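Local structure of DisA protein (Sorangium cellulosum, 6CCA) at residues E31-L34 / E35-P39; S247-A250 / R251-E254; M374-G377 / L378-E382. The protein is a carbon methyltransferase of a polyketide assembly line, probably adding the methyl groups of the gem-dimethyl unit in disorazol biosynthesis. One frame throughout, in Å; residues are numbered along the deposited sequence.

All three contacts are local turns of continuous chain. They follow in series and none nests or crosses. Interaction 1 closes the first turn of helix 34-41, near the N terminus, against helix 196-216 and strands 330-337 and 402-409. Interaction 2, in the methyltransferase domain, makes the turn from helix 239-246 into strand 253-257. Its centre is about 21 Å from that of interaction 1. Both touch helix 196-216. Interaction 3 closes two turns of helix 372-381, which joins helix 315-325 to strands 330-337 and 387-389. Strand 330-337 is thus common to interactions 1 and 3, whose centres are about 18 Å apart.

Interaction 1 (E31-L34 / E35-P39)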
ATOM      1  N   GLU A  31     -26.605   4.186 -14.910  1.00 26.68           N
ATOM      2  CA  GLU A  31     -26.476   5.506 -14.297  1.00 31.78           C
ATOM      3  C   GLU A  31     -25.377   5.619 -13.226  1.00 25.77           C
ATOM      4  O   GLU A  31     -25.040   4.637 -12.601  1.00 26.56           O
ATOM      5  CB  GLU A  31     -27.827   5.850 -13.647  1.00 35.85           C
ATOM      6  CG  GLU A  31     -28.884   6.102 -14.744  1.00 46.90           C
ATOM      7  CD  GLU A  31     -28.601   7.382 -15.540  1.00 53.57           C
ATOM      8  OE1 GLU A  31     -29.012   8.463 -15.060  1.00 66.83           O
ATOM      9  OE2 GLU A  31     -27.954   7.330 -16.632  1.00 57.81           O
ATOM     10  N   PRO A  32     -24.821   6.814 -13.059  1.00 24.50           N
ATOM     11  CA  PRO A  32     -23.816   7.034 -12.026  1.00 21.77           C
ATOM     12  C   PRO A  32     -24.407   6.649 -10.690  1.00 22.95           C
ATOM     13  O   PRO A  32     -25.554   7.005 -10.364  1.00 22.56           O
ATOM     14  CB  PRO A  32     -23.500   8.518 -12.128  1.00 22.66           C
ATOM     15  CG  PRO A  32     -23.866   8.900 -13.525  1.00 24.17           C
ATOM     16  CD  PRO A  32     -25.011   8.010 -13.902  1.00 24.82           C
ATOM     17  N   LEU A  33     -23.674   5.859  -9.924  1.00 19.32           N
ATOM     18  CA  LEU A  33     -24.162   5.463  -8.601  1.00 19.95           C
ATOM     19  C   LEU A  33     -23.260   5.780  -7.395  1.00 18.29           C
ATOM     20  O   LEU A  33     -23.621   5.484  -6.263  1.00 19.65           O
ATOM     21  CB  LEU A  33     -24.661   4.045  -8.587  1.00 23.73           C
ATOM     22  CG  LEU A  33     -23.623   2.954  -8.832  1.00 26.37           C
ATOM     23  CD1 LEU A  33     -23.806   1.813  -7.843  1.00 32.20           C
ATOM     24  CD2 LEU A  33     -23.773   2.492 -10.276  1.00 29.76           C
ATOM     25  N   LEU A  34     -22.098   6.327  -7.651  1.00 16.71           N
ATOM     26  CA  LEU A  34     -21.186   6.562  -6.560  1.00 18.69           C
ATOM     27  C   LEU A  34     -21.656   7.625  -5.586  1.00 18.37           C
ATOM     28  O   LEU A  34     -21.562   7.449  -4.378  1.00 18.08           O
ATOM     29  CB  LEU A  34     -19.803   6.899  -7.080  1.00 17.28           C
ATOM     30  CG  LEU A  34     -18.688   7.028  -6.022  1.00 17.65           C
ATOM     31  CD1 LEU A  34     -18.633   5.830  -5.136  1.00 19.30           C
ATOM     32  CD2 LEU A  34     -17.333   7.298  -6.660  1.00 18.00           C
ATOM     33  N   GLU A  35     -22.218   8.692  -6.094  1.00 18.11           N
ATOM     34  CA  GLU A  35     -22.618   9.827  -5.200  1.00 21.82           C
ATOM     35  C   GLU A  35     -23.553   9.336  -4.110  1.00 18.41           C
ATOM     36  O   GLU A  35     -23.340   9.620  -2.927  1.00 19.42           O
ATOM     37  CB  GLU A  35     -23.280  10.930  -6.065  1.00 24.65           C
ATOM     38  CG  GLU A  35     -23.829  12.126  -5.297  1.00 29.50           C
ATOM     39  CD  GLU A  35     -24.368  13.242  -6.219  1.00 35.66           C
ATOM     40  OE1 GLU A  35     -24.270  13.185  -7.477  1.00 34.03           O
ATOM     41  OE2 GLU A  35     -24.898  14.208  -5.642  1.00 42.10           O
ATOM     42  N   ARG A  36     -24.541   8.538  -4.460  1.00 21.48           N
ATOM     43  CA  ARG A  36     -25.480   8.097  -3.437  1.00 24.59           C
ATOM     44  C   ARG A  36     -25.000   6.915  -2.619  1.00 24.65           C
ATOM     45  O   ARG A  36     -25.560   6.603  -1.562  1.00 23.62           O
ATOM     46  CB  ARG A  36     -26.817   7.783  -4.070  1.00 28.88           C
ATOM     47  CG  ARG A  36     -26.883   6.478  -4.836  1.00 34.60           C
ATOM     48  CD  ARG A  36     -28.185   6.529  -5.621  1.00 44.02           C
ATOM     49  NE  ARG A  36     -28.024   6.192  -7.025  1.00 45.88           N
ATOM     50  CZ  ARG A  36     -28.484   5.086  -7.586  1.00 55.98           C
ATOM     51  NH1 ARG A  36     -29.093   4.161  -6.859  1.00 64.48           N
ATOM     52  NH2 ARG A  36     -28.309   4.900  -8.889  1.00 62.96           N
ATOM     53  N   SER A  37     -23.954   6.249  -3.097  1.00 19.05           N
ATOM     54  CA  SER A  37     -23.326   5.186  -2.343  1.00 18.18           C
ATOM     55  C   SER A  37     -22.308   5.598  -1.260  1.00 17.52           C
ATOM     56  O   SER A  37     -22.197   4.906  -0.287  1.00 19.02           O
ATOM     57  CB  SER A  37     -22.622   4.259  -3.355  1.00 17.74           C
ATOM     58  OG  SER A  37     -23.552   3.616  -4.196  1.00 19.63           O
ATOM     59  N   VAL A  38     -21.637   6.708  -1.417  1.00 17.94           N
ATOM     60  CA  VAL A  38     -20.562   7.105  -0.490  1.00 19.33           C
ATOM     61  C   VAL A  38     -21.096   7.179   0.955  1.00 21.20           C
ATOM     62  O   VAL A  38     -20.482   6.666   1.907  1.00 18.56           O
ATOM     63  CB  VAL A  38     -19.815   8.343  -0.981  1.00 20.08           C
ATOM     64  CG1 VAL A  38     -18.834   8.815   0.048  1.00 21.67           C
ATOM     65  CG2 VAL A  38     -19.063   8.007  -2.253  1.00 22.83           C
ATOM     66  N   PRO A  39     -22.227   7.818   1.157  1.00 20.45           N
ATOM     67  CA  PRO A  39     -22.767   7.794   2.553  1.00 20.81           C
ATOM     68  C   PRO A  39     -23.109   6.422   3.131  1.00 22.89           C
ATOM     69  O   PRO A  39     -23.104   6.283   4.310  1.00 23.44           O
ATOM     70  CB  PRO A  39     -24.078   8.703   2.445  1.00 22.89           C
ATOM     71  CG  PRO A  39     -23.911   9.455   1.195  1.00 22.95           C
ATOM     72  CD  PRO A  39     -23.089   8.575   0.231  1.00 22.28           C
TER
HETATM   73  O   HOH W   1     -25.450   8.316  -7.305  1.00 24.33           O
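Leu33 O is gripped twice by Ser37. The hydroxyl OG donates to Leu33 O at 2.8 Å, and the backbone N of Ser37 donates to the same oxygen at 3.3 Å. The two donors come from opposite faces of the carbonyl plane. OG stands anti to its own carbonyl carbon (chi1 -65°), which turns it back toward the preceding turn. Ser37 is buried, so the carbonyl also meets the hydroxyl's need for a partner.

The backbone continues with Val38 N donating to Leu34 O at 3.1 Å. Ser37 N makes a further, weak bond to Leu34 O. Above this turn the side chains of Leu34 and Val38 pass at a slant. Leu34 CD1 lies 3.6 Å from Val38 CG2, a close apolar contact.

Arg36 folds back on the entry to the helix. Its CG sits between the backbone N and the carbonyl carbon (chi1 76°), and the chain bends again at chi3. One face of the guanidinium then rests over Leu33, with NH2 3.8 Å from Leu33 CB. Pro32 O lies at the guanidinium's edge. Water 1 accepts from Arg36 N at 3.0 Å, with weak bonds to Arg36 NE and Pro32 O. It ties the loop carbonyl to the arginine.

This is the start of helix 34-41, wedged between helix 196-216 and strands 330-337 and 402-409 of the sheet. Leu33 packs on Phe212 and Trp331, and Leu34 N bonds to Glu408. The helix opening is thus stitched by a serine hydroxyl and a water as well as by backbone bonds, one of them weak. Ser37 OG and Leu33 O are paired there, while the guanidinium has an aliphatic carbon of Leu33 over one face.

Interaction 2 (S247-A250 / R251-E254); sequences SSHA and RHLE
The chain turns through successive three-residue bonds. Ala250 N donates to Ser247 O at 3.0 Å, His252 N to His249 O at 3.0 Å, and Leu253 N to Ala250 O at 3.3 Å. In the last two the donor stands above the carbonyl plane, and for Leu253 N it is 67° out of it. These bonds avoid the lone-pair directions.

His249 and His252 meet across the turn rim to rim. His249 CD2 is 3.7 Å from His252 CE1, and neither ring lies over the other's face. The planes are inclined at 64°. His249 CG is anti to its carbonyl carbon (chi1 -72°), which sends the ring out beside that of His252. Leu253 CB lies 3.4 Å from His249 O.

Arg251 is extended from CG to NE, then turns its guanidinium back under His252. His252 NE2 lies 3.3 Å above the guanidinium plane, over its centre, so His252 points one ring nitrogen at that face. Water 2 lies in that plane, at the edge. It accepts from Arg251 NH1 at 2.7 Å and from Arg251 N, and donates to Ser248 O at 2.9 Å.

The turn delivers the chain from helix 239-246 to strand 253-257. That strand runs parallel to strand 226-231, whose Ile226 bonds to the backbones of His252 and Glu254. It is the last link of a beta-alpha-beta crossover (226-231, 239-246, 253-257) of the Rossmann-like methyltransferase fold. His249 packs on Leu210 and Leu213 of helix 196-216.

The arginine is held by a water at its edge and by NE2 of His252 over its face. A positive guanidinium so near would probably disfavour protonation of His252.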
ATOM      1  N   SER A 247     -19.631 -14.152  -1.857  1.00 23.95           N
ATOM      2  CA  SER A 247     -19.937 -15.457  -2.460  1.00 26.43           C
ATOM      3  C   SER A 247     -21.454 -15.660  -2.574  1.00 28.10           C
ATOM      4  O   SER A 247     -21.878 -16.379  -3.447  1.00 25.90           O
ATOM      5  CB  SER A 247     -19.299 -16.624  -1.699  1.00 27.18           C
ATOM      6  OG  SER A 247     -19.722 -16.589  -0.359  1.00 25.93           O
ATOM      7  N   SER A 248     -22.238 -15.004  -1.718  1.00 27.98           N
ATOM      8  CA  SER A 248     -23.705 -15.023  -1.835  1.00 33.48           C
ATOM      9  C   SER A 248     -24.234 -14.355  -3.090  1.00 33.44           C
ATOM     10  O   SER A 248     -25.401 -14.588  -3.411  1.00 34.44           O
ATOM     11  CB  SER A 248     -24.373 -14.357  -0.626  1.00 33.12           C
ATOM     12  OG  SER A 248     -24.198 -12.940  -0.664  1.00 37.71           O
ATOM     13  N   HIS A 249     -23.437 -13.525  -3.787  1.00 26.88           N
ATOM     14  CA  HIS A 249     -23.817 -12.984  -5.077  1.00 28.23           C
ATOM     15  C   HIS A 249     -23.324 -13.771  -6.231  1.00 24.73           C
ATOM     16  O   HIS A 249     -23.372 -13.292  -7.373  1.00 26.37           O
ATOM     17  CB  HIS A 249     -23.256 -11.563  -5.291  1.00 32.73           C
ATOM     18  CG  HIS A 249     -23.943 -10.536  -4.469  1.00 36.45           C
ATOM     19  ND1 HIS A 249     -23.618 -10.313  -3.151  1.00 41.90           N
ATOM     20  CD2 HIS A 249     -24.982  -9.719  -4.748  1.00 38.05           C
ATOM     21  CE1 HIS A 249     -24.400  -9.369  -2.665  1.00 40.39           C
ATOM     22  NE2 HIS A 249     -25.225  -8.979  -3.619  1.00 41.80           N
ATOM     23  N   ALA A 250     -22.805 -14.954  -5.945  1.00 23.11           N
ATOM     24  CA  ALA A 250     -22.123 -15.723  -6.959  1.00 23.06           C
ATOM     25  C   ALA A 250     -22.891 -15.789  -8.268  1.00 27.03           C
ATOM     26  O   ALA A 250     -22.283 -15.710  -9.318  1.00 26.73           O
ATOM     27  CB  ALA A 250     -21.780 -17.097  -6.456  1.00 24.69           C
ATOM     28  N   ARG A 251     -24.214 -15.879  -8.243  1.00 28.84           N
ATOM     29  CA  ARG A 251     -24.936 -16.112  -9.510  1.00 38.68           C
ATOM     30  C   ARG A 251     -24.939 -14.931 -10.469  1.00 36.13           C
ATOM     31  O   ARG A 251     -25.069 -15.115 -11.698  1.00 34.21           O
ATOM     32  CB  ARG A 251     -26.342 -16.671  -9.241  1.00 45.99           C
ATOM     33  CG  ARG A 251     -27.511 -15.699  -9.244  1.00 58.28           C
ATOM     34  CD  ARG A 251     -28.762 -16.429  -8.729  1.00 66.95           C
ATOM     35  NE  ARG A 251     -29.726 -15.498  -8.137  1.00 81.23           N
ATOM     36  CZ  ARG A 251     -29.567 -14.858  -6.972  1.00 78.63           C
ATOM     37  NH1 ARG A 251     -28.474 -15.021  -6.237  1.00 74.72           N
ATOM     38  NH2 ARG A 251     -30.514 -14.029  -6.542  1.00 82.70           N
ATOM     39  N   HIS A 252     -24.753 -13.721  -9.959  1.00 33.33           N
ATOM     40  CA  HIS A 252     -24.568 -12.591 -10.888  1.00 37.19           C
ATOM     41  C   HIS A 252     -23.200 -11.912 -10.817  1.00 27.88           C
ATOM     42  O   HIS A 252     -23.068 -10.757 -11.138  1.00 29.49           O
ATOM     43  CB  HIS A 252     -25.687 -11.579 -10.768  1.00 42.18           C
ATOM     44  CG  HIS A 252     -26.447 -11.695  -9.504  1.00 49.13           C
ATOM     45  ND1 HIS A 252     -25.917 -11.319  -8.292  1.00 54.99           N
ATOM     46  CD2 HIS A 252     -27.701 -12.142  -9.257  1.00 53.42           C
ATOM     47  CE1 HIS A 252     -26.805 -11.554  -7.341  1.00 55.33           C
ATOM     48  NE2 HIS A 252     -27.898 -12.044  -7.902  1.00 54.75           N
ATOM     49  N   LEU A 253     -22.188 -12.660 -10.464  1.00 26.43           N
ATOM     50  CA  LEU A 253     -20.866 -12.103 -10.311  1.00 26.12           C
ATOM     51  C   LEU A 253     -19.816 -12.882 -11.094  1.00 24.39           C
ATOM     52  O   LEU A 253     -19.835 -14.128 -11.130  1.00 22.92           O
ATOM     53  CB  LEU A 253     -20.580 -12.063  -8.804  1.00 29.57           C
ATOM     54  CG  LEU A 253     -19.193 -11.663  -8.358  1.00 32.48           C
ATOM     55  CD1 LEU A 253     -19.007 -10.197  -8.666  1.00 33.77           C
ATOM     56  CD2 LEU A 253     -19.096 -11.928  -6.877  1.00 31.59           C
ATOM     57  N   GLU A 254     -18.906 -12.152 -11.742  1.00 21.55           N
ATOM     58  CA  GLU A 254     -17.612 -12.699 -12.130  1.00 22.31           C
ATOM     59  C   GLU A 254     -16.478 -11.873 -11.476  1.00 22.01           C
ATOM     60  O   GLU A 254     -16.463 -10.643 -11.593  1.00 18.44           O
ATOM     61  CB  GLU A 254     -17.398 -12.641 -13.606  1.00 25.49           C
ATOM     62  CG  GLU A 254     -18.481 -13.138 -14.493  1.00 33.03           C
ATOM     63  CD  GLU A 254     -18.141 -12.751 -15.906  1.00 40.06           C
ATOM     64  OE1 GLU A 254     -18.544 -11.621 -16.391  1.00 38.40           O
ATOM     65  OE2 GLU A 254     -17.308 -13.512 -16.413  1.00 39.40           O
TER
HETATM   66  O   HOH W   2     -25.964 -16.057  -5.886  1.00 35.67           O

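Interaction 3 (M374-G377 / L378-E382); sequences MWKG and LLEEE
Lys376 and Glu380 form a salt bridge one turn apart on the helix. Lys376 NZ donates to Glu380 OE2 at 2.7 Å. It meets the syn side of that oxygen, 25° out of the carboxylate plane. The lysine is extended to CE with CG anti to the backbone N (chi1 -176°), and a bend at chi4 then brings NZ across to the glutamate. The two side chains run at a slant to each other. Lys376 CG also lies 3.7 Å from OE2 of Glu380. Water 3 accepts from NZ of Lys376 at 3.2 Å and donates to Glu380 OE1 at 2.8 Å. Both carboxylate oxygens are therefore linked to the ammonium, one directly and one through water.

The backbone bonds are regular helical ones. Leu378, Leu379, Glu380 and Glu381 donate through N to the carbonyls of Met374, Trp375, Lys376 and Gly377. The helix ends after Glu381, and Glu382 N still bonds back to Leu378 O.

Helix 372-381 packs on the sheet of the methyltransferase fold. It is followed by strands 384-385 and 387-389, both antiparallel to strand 402-409.

Apolar contact is made by Trp375 and Leu379 on the buried side. Trp375 CE3 is 4.3 Å from Leu379 CD1, a loose approach. Leu379 CG lies closer to the backbone, 3.1 Å from Trp375 O. Trp375 reaches Leu334 of strand 330-337, and Leu378 packs on Leu315 of helix 315-325. At the helix end, Glu381 and Glu382 both form salt bridges with Arg316.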
ATOM      1  N   MET A 374      -3.834  14.366  -2.576  1.00 21.14           N
ATOM      2  CA  MET A 374      -3.129  14.105  -3.836  1.00 21.11           C
ATOM      3  C   MET A 374      -3.822  13.069  -4.749  1.00 22.39           C
ATOM      4  O   MET A 374      -3.929  13.271  -5.954  1.00 20.89           O
ATOM      5  CB  MET A 374      -1.676  13.680  -3.620  1.00 22.93           C
ATOM      6  CG  MET A 374      -0.765  14.784  -3.013  1.00 22.81           C
ATOM      7  SD  MET A 374       0.739  14.062  -2.274  1.00 21.46           S
ATOM      8  CE  MET A 374       1.710  13.719  -3.679  1.00 19.64           C
ATOM      9  N   TRP A 375      -4.326  11.995  -4.173  1.00 17.63           N
ATOM     10  CA  TRP A 375      -5.091  11.014  -4.961  1.00 18.32           C
ATOM     11  C   TRP A 375      -6.380  11.638  -5.520  1.00 17.05           C
ATOM     12  O   TRP A 375      -6.706  11.417  -6.698  1.00 19.48           O
ATOM     13  CB  TRP A 375      -5.508   9.829  -4.080  1.00 16.99           C
ATOM     14  CG  TRP A 375      -4.505   8.716  -3.995  1.00 15.95           C
ATOM     15  CD1 TRP A 375      -3.859   8.350  -2.857  1.00 18.22           C
ATOM     16  CD2 TRP A 375      -4.072   7.772  -5.015  1.00 17.26           C
ATOM     17  NE1 TRP A 375      -3.070   7.250  -3.090  1.00 16.84           N
ATOM     18  CE2 TRP A 375      -3.128   6.921  -4.408  1.00 15.99           C
ATOM     19  CE3 TRP A 375      -4.344   7.602  -6.383  1.00 18.08           C
ATOM     20  CZ2 TRP A 375      -2.504   5.912  -5.072  1.00 17.13           C
ATOM     21  CZ3 TRP A 375      -3.666   6.622  -7.066  1.00 18.70           C
ATOM     22  CH2 TRP A 375      -2.763   5.770  -6.388  1.00 19.52           C
ATOM     23  N   LYS A 376      -7.031  12.465  -4.715  1.00 19.27           N
ATOM     24  CA  LYS A 376      -8.272  13.142  -5.145  1.00 20.45           C
ATOM     25  C   LYS A 376      -7.978  13.995  -6.357  1.00 21.44           C
ATOM     26  O   LYS A 376      -8.639  13.844  -7.447  1.00 19.24           O
ATOM     27  CB  LYS A 376      -8.972  13.857  -3.972  1.00 24.46           C
ATOM     28  CG  LYS A 376     -10.303  14.503  -4.338  1.00 25.04           C
ATOM     29  CD  LYS A 376     -10.976  15.191  -3.188  1.00 26.24           C
ATOM     30  CE  LYS A 376     -12.385  15.652  -3.588  1.00 27.86           C
ATOM     31  NZ  LYS A 376     -12.280  16.727  -4.538  1.00 29.83           N
ATOM     32  N   GLY A 377      -6.979  14.861  -6.249  1.00 21.18           N
ATOM     33  CA  GLY A 377      -6.622  15.776  -7.365  1.00 22.09           C
ATOM     34  C   GLY A 377      -6.161  15.046  -8.577  1.00 24.86           C
ATOM     35  O   GLY A 377      -6.581  15.320  -9.719  1.00 22.53           O
ATOM     36  N   LEU A 378      -5.329  14.037  -8.387  1.00 23.65           N
ATOM     37  CA  LEU A 378      -4.902  13.292  -9.548  1.00 20.90           C
ATOM     38  C   LEU A 378      -6.029  12.509 -10.281  1.00 18.25           C
ATOM     39  O   LEU A 378      -6.044  12.481 -11.544  1.00 22.24           O
ATOM     40  CB  LEU A 378      -3.771  12.307  -9.201  1.00 23.90           C
ATOM     41  CG  LEU A 378      -3.142  11.463 -10.322  1.00 22.60           C
ATOM     42  CD1 LEU A 378      -2.455  12.287 -11.379  1.00 29.19           C
ATOM     43  CD2 LEU A 378      -2.179  10.410  -9.794  1.00 26.70           C
ATOM     44  N   LEU A 379      -6.894  11.854  -9.525  1.00 18.71           N
ATOM     45  CA  LEU A 379      -7.921  11.016 -10.134  1.00 20.74           C
ATOM     46  C   LEU A 379      -8.861  11.995 -10.898  1.00 20.64           C
ATOM     47  O   LEU A 379      -9.340  11.650 -12.002  1.00 21.39           O
ATOM     48  CB  LEU A 379      -8.712  10.300  -9.072  1.00 19.45           C
ATOM     49  CG  LEU A 379      -7.902   9.130  -8.482  1.00 18.64           C
ATOM     50  CD1 LEU A 379      -8.427   8.694  -7.159  1.00 17.39           C
ATOM     51  CD2 LEU A 379      -7.888   7.921  -9.473  1.00 21.63           C
ATOM     52  N   GLU A 380      -9.183  13.122 -10.246  1.00 20.27           N
ATOM     53  CA  GLU A 380      -9.985  14.187 -10.983  1.00 22.23           C
ATOM     54  C   GLU A 380      -9.357  14.632 -12.278  1.00 24.33           C
ATOM     55  O   GLU A 380     -10.048  14.705 -13.321  1.00 24.48           O
ATOM     56  CB  GLU A 380     -10.256  15.378 -10.057  1.00 22.32           C
ATOM     57  CG  GLU A 380     -11.288  15.037  -9.032  1.00 22.41           C
ATOM     58  CD  GLU A 380     -11.437  16.066  -7.915  1.00 24.14           C
ATOM     59  OE1 GLU A 380     -10.609  16.969  -7.869  1.00 32.00           O
ATOM     60  OE2 GLU A 380     -12.377  15.943  -7.098  1.00 28.33           O
ATOM     61  N   GLU A 381      -8.060  14.911 -12.279  1.00 23.12           N
ATOM     62  CA  GLU A 381      -7.380  15.284 -13.504  1.00 27.62           C
ATOM     63  C   GLU A 381      -7.443  14.243 -14.553  1.00 30.48           C
ATOM     64  O   GLU A 381      -7.394  14.559 -15.727  1.00 27.02           O
ATOM     65  CB  GLU A 381      -5.902  15.591 -13.279  1.00 28.25           C
ATOM     66  CG  GLU A 381      -5.675  16.887 -12.564  1.00 30.74           C
ATOM     67  CD  GLU A 381      -4.257  17.032 -12.048  1.00 34.30           C
ATOM     68  OE1 GLU A 381      -3.305  16.448 -12.595  1.00 37.14           O
ATOM     69  OE2 GLU A 381      -4.115  17.756 -11.084  1.00 42.13           O
ATOM     70  N   GLU A 382      -7.448  12.972 -14.157  1.00 26.13           N
ATOM     71  CA  GLU A 382      -7.503  11.867 -15.097  1.00 21.45           C
ATOM     72  C   GLU A 382      -8.912  11.505 -15.511  1.00 22.39           C
ATOM     73  O   GLU A 382      -9.140  10.485 -16.178  1.00 23.53           O
ATOM     74  CB  GLU A 382      -6.739  10.642 -14.509  1.00 23.12           C
ATOM     75  CG  GLU A 382      -5.212  10.875 -14.420  1.00 23.97           C
ATOM     76  CD  GLU A 382      -4.587  11.291 -15.758  1.00 25.55           C
ATOM     77  OE1 GLU A 382      -4.764  10.559 -16.743  1.00 24.24           O
ATOM     78  OE2 GLU A 382      -3.929  12.357 -15.769  1.00 28.52           O
TER
HETATM   79  O   HOH W   3      -9.424  17.831  -5.429  1.00 36.92           O